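Local structure of Tat-secreted protein Rv2525c (Mycobacterium tuberculosis, 4PMQ) at residues D75-A80 with Q121-Y125; L126-E130 with D153-S157; Y10-I15 with V187-V192; Y141-I147 with W160-S166. The protein may act as a peptidoglycan hydrolase with glycosidase activity, and shows esterase activity toward p-nitrophenyl esters in vitro. All blocks are in the same frame, centred on the assembly; numbering follows the deposited sequence. Where two conformers were deposited one is given.

Contact 1: D75-A80 with Q121-Y125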
loop_
_atom_site.group_PDB
_atom_site.type_symbol
_atom_site.label_atom_id
_atom_site.label_comp_id
_atom_site.label_asym_id
_atom_site.label_seq_id
_atom_site.Cartn_x
_atom_site.Cartn_y
_atom_site.Cartn_z
ATOM N N ASP A 75 -5.867 -3.841 -10.686
ATOM C CA ASP A 75 -6.425 -2.507 -10.826
ATOM C C ASP A 75 -5.861 -1.729 -12.002
ATOM O O ASP A 75 -6.604 -0.973 -12.639
ATOM C CB ASP A 75 -6.213 -1.683 -9.545
ATOM C CG ASP A 75 -6.813 -2.328 -8.309
ATOM O OD1 ASP A 75 -7.893 -2.943 -8.429
ATOM O OD2 ASP A 75 -6.225 -2.174 -7.225
ATOM N N TRP A 76 -4.547 -1.885 -12.275
ATOM C CA TRP A 76 -3.890 -1.062 -13.304
ATOM C C TRP A 76 -4.191 -1.502 -14.760
ATOM O O TRP A 76 -3.854 -0.765 -15.683
ATOM C CB TRP A 76 -2.371 -1.097 -13.055
ATOM C CG TRP A 76 -1.808 -2.483 -13.018
ATOM C CD1 TRP A 76 -1.644 -3.290 -11.923
ATOM C CD2 TRP A 76 -1.303 -3.212 -14.137
ATOM N NE1 TRP A 76 -1.044 -4.475 -12.300
ATOM C CE2 TRP A 76 -0.819 -4.446 -13.653
ATOM C CE3 TRP A 76 -1.191 -2.930 -15.509
ATOM C CZ2 TRP A 76 -0.196 -5.377 -14.489
ATOM C CZ3 TRP A 76 -0.562 -3.848 -16.326
ATOM C CH2 TRP A 76 -0.109 -5.069 -15.821
ATOM N N LEU A 77 -4.846 -2.652 -14.969
ATOM C CA LEU A 77 -5.100 -3.098 -16.343
ATOM C C LEU A 77 -5.910 -2.088 -17.157
ATOM O O LEU A 77 -5.625 -1.923 -18.346
ATOM C CB LEU A 77 -5.788 -4.468 -16.374
ATOM C CG LEU A 77 -4.935 -5.632 -15.846
ATOM C CD1 LEU A 77 -5.771 -6.908 -15.780
ATOM C CD2 LEU A 77 -3.698 -5.867 -16.743
ATOM N N GLY A 78 -6.878 -1.429 -16.520
ATOM C CA GLY A 78 -7.751 -0.448 -17.173
ATOM C C GLY A 78 -7.172 0.940 -17.389
ATOM O O GLY A 78 -7.891 1.846 -17.831
ATOM N N GLY A 79 -5.875 1.119 -17.098
ATOM C CA GLY A 79 -5.180 2.378 -17.331
ATOM C C GLY A 79 -5.842 3.596 -16.702
ATOM O O GLY A 79 -6.233 3.560 -15.534
ATOM N N ALA A 80 -5.974 4.690 -17.492
ATOM C CA ALA A 80 -6.466 5.982 -16.984
ATOM C C ALA A 80 -7.880 5.897 -16.418
ATOM O O ALA A 80 -8.127 6.402 -15.307
ATOM C CB ALA A 80 -6.389 7.035 -18.067
ATOM N N GLN A 121 -0.165 0.817 -19.733
ATOM C CA GLN A 121 -1.267 0.712 -18.759
ATOM C C GLN A 121 -0.942 1.353 -17.398
ATOM O O GLN A 121 -1.750 2.122 -16.856
ATOM C CB GLN A 121 -1.625 -0.772 -18.562
ATOM C CG GLN A 121 -2.206 -1.411 -19.865
ATOM C CD GLN A 121 -2.320 -2.923 -19.822
ATOM O OE1 GLN A 121 -1.343 -3.645 -20.062
ATOM N NE2 GLN A 121 -3.538 -3.448 -19.597
ATOM N N ILE A 122 0.216 1.024 -16.818
ATOM C CA ILE A 122 0.541 1.522 -15.461
ATOM C C ILE A 122 0.770 3.049 -15.444
ATOM O O ILE A 122 0.311 3.690 -14.509
ATOM C CB ILE A 122 1.745 0.758 -14.857
ATOM C CG1 ILE A 122 1.355 -0.724 -14.711
ATOM C CG2 ILE A 122 2.127 1.379 -13.484
ATOM C CD1 ILE A 122 2.562 -1.655 -14.374
ATOM N N VAL A 123 1.439 3.610 -16.464
ATOM C CA VAL A 123 1.672 5.059 -16.514
ATOM C C VAL A 123 0.278 5.787 -16.510
ATOM O O VAL A 123 0.038 6.563 -15.576
ATOM C CB VAL A 123 2.575 5.464 -17.709
ATOM C CG1 VAL A 123 2.520 6.967 -17.973
ATOM C CG2 VAL A 123 4.019 5.023 -17.448
ATOM N N PRO A 124 -0.681 5.508 -17.423
ATOM C CA PRO A 124 -1.956 6.249 -17.322
ATOM C C PRO A 124 -2.665 5.952 -15.994
ATOM O O PRO A 124 -3.351 6.834 -15.461
ATOM C CB PRO A 124 -2.764 5.787 -18.528
ATOM C CG PRO A 124 -2.037 4.634 -19.115
ATOM C CD PRO A 124 -0.616 4.681 -18.648
ATOM N N TYR A 125 -2.539 4.685 -15.473
ATOM C CA TYR A 125 -3.180 4.313 -14.196
ATOM C C TYR A 125 -2.668 5.221 -13.049
ATOM O O TYR A 125 -3.462 5.882 -12.356
ATOM C CB TYR A 125 -2.901 2.830 -13.861
ATOM C CG TYR A 125 -3.495 2.398 -12.538
ATOM C CD1 TYR A 125 -4.874 2.258 -12.385
ATOM C CD2 TYR A 125 -2.683 2.118 -11.440
ATOM C CE1 TYR A 125 -5.433 1.875 -11.172
ATOM C CE2 TYR A 125 -3.235 1.741 -10.210
ATOM C CZ TYR A 125 -4.615 1.642 -10.077
ATOM O OH TYR A 125 -5.191 1.295 -8.878
HETATM O O HOH W 1 -3.950 -0.493 -7.269
#

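Contact 2: L126-E130 with D153-S157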
loop_
_atom_site.group_PDB
_atom_site.type_symbol
_atom_site.label_atom_id
_atom_site.label_comp_id
_atom_site.label_asym_id
_atom_site.label_seq_id
_atom_site.Cartn_x
_atom_site.Cartn_y
_atom_site.Cartn_z
ATOM N N LEU A 126 -1.336 5.300 -12.914
ATOM C CA LEU A 126 -0.697 6.101 -11.860
ATOM C C LEU A 126 -0.890 7.622 -12.089
ATOM O O LEU A 126 -1.036 8.370 -11.109
ATOM C CB LEU A 126 0.788 5.739 -11.713
ATOM C CG LEU A 126 1.090 4.338 -11.142
ATOM C CD1 LEU A 126 2.590 4.095 -11.054
ATOM C CD2 LEU A 126 0.432 4.108 -9.758
ATOM N N ARG A 127 -0.928 8.073 -13.369
ATOM C CA ARG A 127 -1.187 9.492 -13.652
ATOM C C ARG A 127 -2.636 9.830 -13.183
ATOM O O ARG A 127 -2.855 10.930 -12.660
ATOM C CB ARG A 127 -0.970 9.835 -15.121
ATOM C CG ARG A 127 0.503 9.848 -15.523
ATOM C CD ARG A 127 0.665 10.246 -16.978
ATOM N NE ARG A 127 2.070 10.447 -17.345
ATOM C CZ ARG A 127 2.535 10.412 -18.586
ATOM N NH1 ARG A 127 1.718 10.156 -19.601
ATOM N NH2 ARG A 127 3.830 10.586 -18.819
ATOM N N SER A 128 -3.610 8.880 -13.344
ATOM C CA SER A 128 -4.980 9.114 -12.836
ATOM C C SER A 128 -4.980 9.259 -11.329
ATOM O O SER A 128 -5.673 10.141 -10.803
ATOM C CB SER A 128 -5.918 7.990 -13.245
ATOM O OG SER A 128 -6.291 8.173 -14.594
ATOM N N TRP A 129 -4.187 8.415 -10.606
ATOM C CA TRP A 129 -4.070 8.580 -9.166
ATOM C C TRP A 129 -3.563 9.996 -8.856
ATOM O O TRP A 129 -4.134 10.662 -7.991
ATOM C CB TRP A 129 -3.145 7.518 -8.563
ATOM C CG TRP A 129 -3.884 6.273 -8.189
ATOM C CD1 TRP A 129 -4.183 5.213 -8.994
ATOM C CD2 TRP A 129 -4.448 5.975 -6.901
ATOM N NE1 TRP A 129 -4.870 4.250 -8.277
ATOM C CE2 TRP A 129 -5.078 4.707 -7.001
ATOM C CE3 TRP A 129 -4.500 6.664 -5.679
ATOM C CZ2 TRP A 129 -5.690 4.086 -5.902
ATOM C CZ3 TRP A 129 -5.114 6.051 -4.589
ATOM C CH2 TRP A 129 -5.685 4.773 -4.702
ATOM N N GLU A 130 -2.519 10.469 -9.596
ATOM C CA GLU A 130 -1.996 11.831 -9.372
ATOM C C GLU A 130 -3.052 12.909 -9.665
ATOM O O GLU A 130 -3.068 13.955 -9.008
ATOM C CB GLU A 130 -0.794 12.076 -10.258
ATOM C CG GLU A 130 0.376 11.156 -9.872
ATOM C CD GLU A 130 1.669 11.646 -10.504
ATOM O OE1 GLU A 130 1.591 12.302 -11.564
ATOM O OE2 GLU A 130 2.756 11.396 -9.935
ATOM N N ASP A 153 10.352 8.529 -14.551
ATOM C CA ASP A 153 9.267 9.284 -15.204
ATOM C C ASP A 153 8.665 10.390 -14.330
ATOM O O ASP A 153 7.755 11.093 -14.786
ATOM C CB ASP A 153 8.152 8.357 -15.647
ATOM C CG ASP A 153 8.543 7.530 -16.866
ATOM O OD1 ASP A 153 9.443 7.977 -17.625
ATOM O OD2 ASP A 153 7.891 6.488 -17.110
ATOM N N GLY A 154 9.110 10.487 -13.080
ATOM C CA GLY A 154 8.555 11.473 -12.161
ATOM C C GLY A 154 7.123 11.142 -11.781
ATOM O O GLY A 154 6.326 12.052 -11.529
ATOM N N LEU A 155 6.780 9.823 -11.734
ATOM C CA LEU A 155 5.461 9.338 -11.361
ATOM C C LEU A 155 5.482 8.864 -9.927
ATOM O O LEU A 155 6.304 7.993 -9.581
ATOM C CB LEU A 155 5.083 8.154 -12.255
ATOM C CG LEU A 155 4.022 8.297 -13.273
ATOM C CD1 LEU A 155 3.731 6.912 -13.862
ATOM C CD2 LEU A 155 2.738 8.898 -12.676
ATOM N N GLY A 156 4.607 9.420 -9.101
ATOM C CA GLY A 156 4.533 9.038 -7.707
ATOM C C GLY A 156 5.532 9.785 -6.841
ATOM O O GLY A 156 6.542 10.319 -7.339
ATOM N N SER A 157 5.274 9.781 -5.531
ATOM C CA SER A 157 6.148 10.458 -4.566
ATOM C C SER A 157 6.657 9.501 -3.497
ATOM O O SER A 157 7.652 9.798 -2.839
ATOM C CB SER A 157 5.411 11.628 -3.907
ATOM O OG SER A 157 5.223 12.663 -4.862
HETATM O O HOH W 2 3.916 12.949 -12.730
#

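Contact 3: Y10-I15 with V187-V192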
loop_
_atom_site.group_PDB
_atom_site.type_symbol
_atom_site.label_atom_id
_atom_site.label_comp_id
_atom_site.label_asym_id
_atom_site.label_seq_id
_atom_site.Cartn_x
_atom_site.Cartn_y
_atom_site.Cartn_z
ATOM N N TYR A 10 -1.844 -6.731 6.185
ATOM C CA TYR A 10 -2.694 -7.925 6.290
ATOM C C TYR A 10 -4.055 -7.639 5.735
ATOM O O TYR A 10 -4.552 -6.522 5.902
ATOM C CB TYR A 10 -2.831 -8.370 7.763
ATOM C CG TYR A 10 -2.916 -7.225 8.753
ATOM C CD1 TYR A 10 -1.764 -6.604 9.231
ATOM C CD2 TYR A 10 -4.150 -6.775 9.230
ATOM C CE1 TYR A 10 -1.830 -5.556 10.144
ATOM C CE2 TYR A 10 -4.228 -5.739 10.172
ATOM C CZ TYR A 10 -3.061 -5.125 10.609
ATOM O OH TYR A 10 -3.066 -4.100 11.511
ATOM N N ALA A 11 -4.660 -8.648 5.104
ATOM C CA ALA A 11 -5.993 -8.514 4.509
ATOM C C ALA A 11 -7.043 -9.383 5.193
ATOM O O ALA A 11 -8.238 -9.088 5.039
ATOM C CB ALA A 11 -5.927 -8.902 3.033
ATOM N N ALA A 12 -6.638 -10.476 5.885
ATOM C CA ALA A 12 -7.591 -11.473 6.380
ATOM C C ALA A 12 -8.416 -11.059 7.593
ATOM O O ALA A 12 -9.416 -11.705 7.880
ATOM C CB ALA A 12 -6.891 -12.794 6.684
ATOM N N GLY A 13 -8.025 -10.000 8.286
ATOM C CA GLY A 13 -8.755 -9.600 9.479
ATOM C C GLY A 13 -8.214 -8.336 10.103
ATOM O O GLY A 13 -7.271 -7.724 9.591
ATOM N N VAL A 14 -8.864 -7.910 11.181
ATOM C CA VAL A 14 -8.480 -6.704 11.910
ATOM C C VAL A 14 -7.751 -7.151 13.160
ATOM O O VAL A 14 -8.273 -7.978 13.897
ATOM C CB VAL A 14 -9.712 -5.819 12.242
ATOM C CG1 VAL A 14 -9.317 -4.620 13.094
ATOM C CG2 VAL A 14 -10.416 -5.364 10.959
ATOM N N ILE A 15 -6.577 -6.590 13.421
ATOM C CA ILE A 15 -5.834 -7.010 14.606
ATOM C C ILE A 15 -5.888 -5.949 15.696
ATOM O O ILE A 15 -5.590 -4.788 15.404
ATOM C CB ILE A 15 -4.362 -7.339 14.242
ATOM C CG1 ILE A 15 -4.268 -8.452 13.183
ATOM C CG2 ILE A 15 -3.501 -7.683 15.502
ATOM C CD1 ILE A 15 -2.881 -8.490 12.496
ATOM N N VAL A 187 -0.373 -12.865 13.576
ATOM C CA VAL A 187 -0.533 -11.967 14.728
ATOM C C VAL A 187 -2.029 -11.879 15.022
ATOM O O VAL A 187 -2.797 -11.550 14.125
ATOM C CB VAL A 187 0.113 -10.570 14.525
ATOM C CG1 VAL A 187 -0.137 -9.661 15.741
ATOM C CG2 VAL A 187 1.617 -10.698 14.251
ATOM N N GLY A 188 -2.428 -12.198 16.257
ATOM C CA GLY A 188 -3.840 -12.202 16.649
ATOM C C GLY A 188 -4.713 -13.062 15.745
ATOM O O GLY A 188 -5.826 -12.647 15.390
ATOM N N GLY A 189 -4.185 -14.235 15.343
ATOM C CA GLY A 189 -4.849 -15.179 14.445
ATOM C C GLY A 189 -4.868 -14.785 12.967
ATOM O O GLY A 189 -5.484 -15.469 12.143
ATOM N N VAL A 190 -4.181 -13.685 12.600
ATOM C CA VAL A 190 -4.185 -13.185 11.222
ATOM C C VAL A 190 -2.795 -13.268 10.584
ATOM O O VAL A 190 -1.816 -12.815 11.199
ATOM C CB VAL A 190 -4.708 -11.716 11.219
ATOM C CG1 VAL A 190 -4.701 -11.114 9.811
ATOM C CG2 VAL A 190 -6.104 -11.618 11.861
ATOM N N GLY A 191 -2.718 -13.830 9.372
ATOM C CA GLY A 191 -1.461 -13.855 8.618
ATOM C C GLY A 191 -1.023 -12.431 8.291
ATOM O O GLY A 191 -1.855 -11.577 7.927
ATOM N N VAL A 192 0.275 -12.127 8.488
ATOM C CA VAL A 192 0.768 -10.775 8.200
ATOM C C VAL A 192 2.015 -10.844 7.338
ATOM O O VAL A 192 2.739 -11.846 7.364
ATOM C CB VAL A 192 1.054 -9.924 9.479
ATOM C CG1 VAL A 192 -0.198 -9.757 10.338
ATOM C CG2 VAL A 192 2.226 -10.484 10.306
HETATM O O HOH W 3 -3.901 -11.520 6.060
HETATM O O HOH W 4 -7.434 -10.369 15.410
#

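Contact 4: Y141-I147 with W160-S166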
loop_
_atom_site.group_PDB
_atom_site.type_symbol
_atom_site.label_atom_id
_atom_site.label_comp_id
_atom_site.label_asym_id
_atom_site.label_seq_id
_atom_site.Cartn_x
_atom_site.Cartn_y
_atom_site.Cartn_z
ATOM N N TYR A 141 3.165 0.761 -4.700
ATOM C CA TYR A 141 3.617 -0.543 -4.211
ATOM C C TYR A 141 3.967 -1.320 -5.470
ATOM O O TYR A 141 3.084 -1.597 -6.283
ATOM C CB TYR A 141 2.523 -1.251 -3.378
ATOM C CG TYR A 141 2.757 -2.728 -3.118
ATOM C CD1 TYR A 141 3.678 -3.157 -2.153
ATOM C CD2 TYR A 141 2.026 -3.701 -3.796
ATOM C CE1 TYR A 141 3.829 -4.513 -1.851
ATOM C CE2 TYR A 141 2.219 -5.060 -3.550
ATOM C CZ TYR A 141 3.107 -5.461 -2.565
ATOM O OH TYR A 141 3.223 -6.803 -2.297
ATOM N N ALA A 142 5.243 -1.618 -5.679
ATOM C CA ALA A 142 5.670 -2.293 -6.910
ATOM C C ALA A 142 7.024 -2.925 -6.680
ATOM O O ALA A 142 7.666 -2.589 -5.667
ATOM C CB ALA A 142 5.766 -1.269 -8.049
ATOM N N ASN A 143 7.519 -3.737 -7.653
ATOM C CA ASN A 143 8.883 -4.272 -7.513
ATOM C C ASN A 143 9.896 -3.123 -7.819
ATOM O O ASN A 143 9.495 -1.998 -8.211
ATOM C CB ASN A 143 9.100 -5.481 -8.413
ATOM C CG ASN A 143 8.955 -5.180 -9.887
ATOM O OD1 ASN A 143 9.310 -4.088 -10.374
ATOM N ND2 ASN A 143 8.554 -6.175 -10.668
ATOM N N SER A 144 11.186 -3.373 -7.569
ATOM C CA SER A 144 12.197 -2.325 -7.710
ATOM C C SER A 144 12.383 -1.854 -9.151
ATOM O O SER A 144 12.721 -0.680 -9.344
ATOM C CB SER A 144 13.524 -2.774 -7.112
ATOM O OG SER A 144 14.039 -3.879 -7.814
ATOM N N LYS A 145 12.143 -2.743 -10.142
ATOM C CA LYS A 145 12.223 -2.383 -11.563
ATOM C C LYS A 145 11.146 -1.343 -11.908
ATOM O O LYS A 145 11.419 -0.357 -12.616
ATOM C CB LYS A 145 12.051 -3.635 -12.434
ATOM C CG LYS A 145 12.235 -3.348 -13.925
ATOM C CD LYS A 145 12.310 -4.628 -14.751
ATOM C CE LYS A 145 12.984 -4.440 -16.096
ATOM N NZ LYS A 145 14.317 -3.774 -16.009
ATOM N N THR A 146 9.929 -1.582 -11.427
ATOM C CA THR A 146 8.777 -0.710 -11.683
ATOM C C THR A 146 8.958 0.621 -10.934
ATOM O O THR A 146 8.639 1.695 -11.474
ATOM C CB THR A 146 7.469 -1.455 -11.323
ATOM O OG1 THR A 146 7.385 -2.653 -12.113
ATOM C CG2 THR A 146 6.218 -0.595 -11.628
ATOM N N ILE A 147 9.478 0.550 -9.698
ATOM C CA ILE A 147 9.786 1.752 -8.935
ATOM C C ILE A 147 10.784 2.586 -9.740
ATOM O O ILE A 147 10.580 3.791 -9.905
ATOM C CB ILE A 147 10.319 1.412 -7.525
ATOM C CG1 ILE A 147 9.156 0.924 -6.619
ATOM C CG2 ILE A 147 11.021 2.626 -6.894
ATOM C CD1 ILE A 147 9.681 0.271 -5.332
ATOM N N TRP A 160 6.993 1.772 -2.228
ATOM C CA TRP A 160 6.983 0.631 -1.318
ATOM C C TRP A 160 7.348 -0.581 -2.134
ATOM O O TRP A 160 6.593 -0.975 -3.027
ATOM C CB TRP A 160 5.581 0.501 -0.675
ATOM C CG TRP A 160 5.353 -0.724 0.162
ATOM C CD1 TRP A 160 6.292 -1.550 0.712
ATOM C CD2 TRP A 160 4.076 -1.232 0.573
ATOM N NE1 TRP A 160 5.678 -2.553 1.433
ATOM C CE2 TRP A 160 4.316 -2.381 1.364
ATOM C CE3 TRP A 160 2.749 -0.807 0.376
ATOM C CZ2 TRP A 160 3.278 -3.173 1.869
ATOM C CZ3 TRP A 160 1.721 -1.596 0.868
ATOM C CH2 TRP A 160 1.986 -2.740 1.642
ATOM N N GLN A 161 8.570 -1.098 -1.910
ATOM C CA GLN A 161 9.068 -2.183 -2.736
ATOM C C GLN A 161 8.537 -3.545 -2.353
ATOM O O GLN A 161 8.596 -3.910 -1.166
ATOM C CB GLN A 161 10.604 -2.229 -2.683
ATOM C CG GLN A 161 11.189 -3.342 -3.573
ATOM C CD GLN A 161 12.696 -3.379 -3.442
ATOM O OE1 GLN A 161 13.327 -2.328 -3.345
ATOM N NE2 GLN A 161 13.278 -4.574 -3.361
ATOM N N HIS A 162 8.114 -4.331 -3.371
ATOM C CA HIS A 162 7.831 -5.771 -3.194
ATOM C C HIS A 162 8.917 -6.538 -3.956
ATOM O O HIS A 162 9.605 -5.962 -4.799
ATOM C CB HIS A 162 6.416 -6.238 -3.558
ATOM C CG HIS A 162 6.022 -6.168 -5.001
ATOM N ND1 HIS A 162 6.548 -7.052 -5.951
ATOM C CD2 HIS A 162 5.053 -5.428 -5.587
ATOM C CE1 HIS A 162 5.890 -6.807 -7.077
ATOM N NE2 HIS A 162 4.981 -5.840 -6.912
ATOM N N ASN A 163 9.088 -7.812 -3.656
ATOM C CA ASN A 163 10.210 -8.572 -4.212
ATOM C C ASN A 163 9.888 -9.456 -5.440
ATOM O O ASN A 163 10.762 -10.198 -5.899
ATOM C CB ASN A 163 10.797 -9.423 -3.094
ATOM C CG ASN A 163 11.544 -8.566 -2.093
ATOM O OD1 ASN A 163 11.791 -7.356 -2.322
ATOM N ND2 ASN A 163 11.951 -9.178 -0.990
ATOM N N TRP A 164 8.687 -9.350 -5.995
ATOM C CA TRP A 164 8.346 -10.153 -7.159
ATOM C C TRP A 164 8.853 -9.426 -8.391
ATOM O O TRP A 164 8.163 -8.535 -8.902
ATOM C CB TRP A 164 6.830 -10.388 -7.196
ATOM C CG TRP A 164 6.373 -11.198 -8.380
ATOM C CD1 TRP A 164 7.138 -12.011 -9.176
ATOM C CD2 TRP A 164 5.034 -11.290 -8.881
ATOM N NE1 TRP A 164 6.361 -12.555 -10.177
ATOM C CE2 TRP A 164 5.054 -12.189 -9.973
ATOM C CE3 TRP A 164 3.804 -10.736 -8.481
ATOM C CZ2 TRP A 164 3.900 -12.475 -10.724
ATOM C CZ3 TRP A 164 2.658 -11.083 -9.180
ATOM C CH2 TRP A 164 2.715 -11.939 -10.290
ATOM N N GLY A 165 10.070 -9.767 -8.807
ATOM C CA GLY A 165 10.691 -9.095 -9.947
ATOM C C GLY A 165 11.740 -8.090 -9.516
ATOM O O GLY A 165 12.157 -7.239 -10.317
ATOM N N SER A 166 12.147 -8.158 -8.223
ATOM C CA SER A 166 13.257 -7.344 -7.708
ATOM C C SER A 166 14.497 -8.253 -7.579
ATOM O O SER A 166 14.341 -9.439 -7.263
ATOM C CB SER A 166 12.906 -6.740 -6.349
ATOM O OG SER A 166 11.799 -5.843 -6.455
#

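Contact 1: D75-A80 with Q121-Y125
Trp-76 and Tyr-125 meet in a CH-pi contact: CA of Trp-76 lies over one face of the phenol ring, 3.7 Å from the Tyr-125 centroid, while CB of Trp-76 touches CD2 of that ring. The indole then meets Ile-122, whose CG1 comes within 3.5 Å of CE3 of Trp-76; CD1 of Ile-122 lies over the six-membered ring. CD2 of Leu-77 sits against the opposite face, and CB of Gln-121 lies in the ring plane at its edge. Trp-76 has its CG between the backbone N and the carbonyl carbon (chi1 56°), which sets the indole against Ile-122 and Gln-121 of helix 115-133. Beyond the indole, the extended Gln-121 side chain donates from NE2 to O of Leu-77 at 2.9 Å, in the carbonyl plane and on a lone pair. The backbones close up at Gly-79, where CA lies 3.5 Å from O of Gln-121 in a CA-H...O contact. Further out, a water joins OD2 of Asp-75 to OH of Tyr-125, 2.7 Å from that hydroxyl. Gly-69 and Tyr-68 bind the Asp-75 carboxylate, Trp-129 NE1 pairs with the tyrosine hydroxyl, and Asp-111 takes the indole N-H. The arrangement joins the N-terminal approach of helix 79-96 to helix 115-133, neighbouring outer helices of a TIM-barrel-like fold.

Contact 2: L126-E130 with D153-S157
Leu-155 supplies the compact half of this contact by setting its two methyls against one turn of helix. CD1 lies 3.8 Å from CB of Leu-126, and CD2 touches both CG of Arg-127 and CD of Glu-130, 3.7 Å from the latter. Its chi1 of -110° is well away from a staggered value, which suggests some torsional strain in this fit. Next to this apolar patch, N of Gly-156 donates to OE2 of Glu-130 at 2.8 Å and almost straight, 175° at the hydrogen. The donor arrives on the anti side of that oxygen, 29° out of the carboxylate plane. His-135 ND1 also bonds to OE2, giving the oxygen two protein partners.

The other carboxylate oxygen belongs to the looser side: a water reaches OE1 of Glu-130 at 2.7 Å and also donates to O of Gly-154, bridging where the protein groups do not meet directly. Gly-154 is itself exposed, in a Schellman motif that ends helix 144-153. Helix 115-133 thus receives the loop leading into strand 158-161, while the inner side of the same helix turn, through Leu-126 and Trp-129, packs on strands 105-108 and 138-142.

Contact 3: Y10-I15 with V187-V192
Between Tyr-10 and Val-192 the CA atoms come within 4.9 Å, and from there the irregular loop 10-15 runs past a hairpin whose type I' turn spans Val-187 to Val-190. Ile-15 is the main intruder. Its CG1 meets CB of Val-190 at 3.8 Å, its CG2 touches CG1 of Val-187 at 3.9 Å, and its CD1 reaches CG1 of Val-192 at 3.7 Å, so a single side chain samples all three valines. That same CD1 also sits over the centre of the Tyr-10 ring, 3.6 Å above its plane, and joins the loop's own aromatic group to the cluster. Tyr-10 and Val-192 lie side by side and point the same way, with CD1 of Tyr-10 against CG1 of Val-192. CG1 of Val-190 meets CB of Tyr-10 and N of Gly-13, while CG2 lies near CG1 of Ile-15.

Polar backbone groups are linked through solvent: one water accepts from N of Ala-12 and donates to O of Gly-191, 2.8 Å from that oxygen. Ile-20 of helix 17-22 packs on both Tyr-10 and Ile-15, and Tyr-10 also touches strand 27-31. The loop leaving strand 6-9 is thereby fitted between these elements and the hairpin of strands 184-187 and 190-197.

Contact 4: Y141-I147 with W160-S166
One face of the His-162 ring is laid over the Ala-142 to Asn-143 peptide: N of Asn-143 sits over the centre of the imidazole, 3.4 Å above its plane, and C of Ala-142 lies over the same face toward its rim. The ring is pinned in its own plane, where ND1 of His-162 accepts from N of Trp-164 at 3.1 Å, while NE2 bonds to O of Ile-109. Its CD2 in turn lies over a face of Tyr-141, whose edge is directed at Trp-160 with CD1 of Tyr-141 3.3 Å above the centre of the indole face. The planes of these two rings make 54°, an edge-to-face pair. Tyr-141 has CG anti to the backbone N (chi1 166°), which lays it between the indole and the imidazole.

Beside this cluster the strands pair in parallel, N of Ala-142 donating to O of Trp-160 and N of His-162 to O of Ala-142. Asn-143 then divides its amide: OD1 caps helix 144-153 by accepting from N of Thr-146 at 2.8 Å and from the Thr-146 hydroxyl, while ND2 gives to O of Trp-164 at 3.0 Å, in the amide plane. The Ser-166 hydroxyl bridges two backbone groups, its OG accepting from N of Ser-144 at 2.8 Å and donating to O of His-162. The Tyr-141 hydroxyl pairs with Gln-179 and a glycerol, probably from the crystallisation liquor, which may mark a pocket. This is a beta-alpha-beta unit with an N-capped helix at the C-terminal strand ends, where TIM-barrel hydrolases commonly place their active sites.

From the N terminus, the loop after strand 6-9 waits for its partner until 187-192, so contact 3 closes a loop of 171 residues within which the other three contacts are nested. Contact 1 closes first, bringing the start of helix 79-96 against helix 115-133. Contact 2 opens on that same helix, and the two touch through Ser-128 and Ala-80 and through Val-123 and Leu-155. Contacts 2 and 4 cross, because 141-147 falls between 126-130 and 153-157 while its partner 160-166 lies beyond them. Contacts 1 and 3 lie on opposite sides of the chain's centre, about 29 Å apart between centres, while contacts 3 and 4 reach the same sheet.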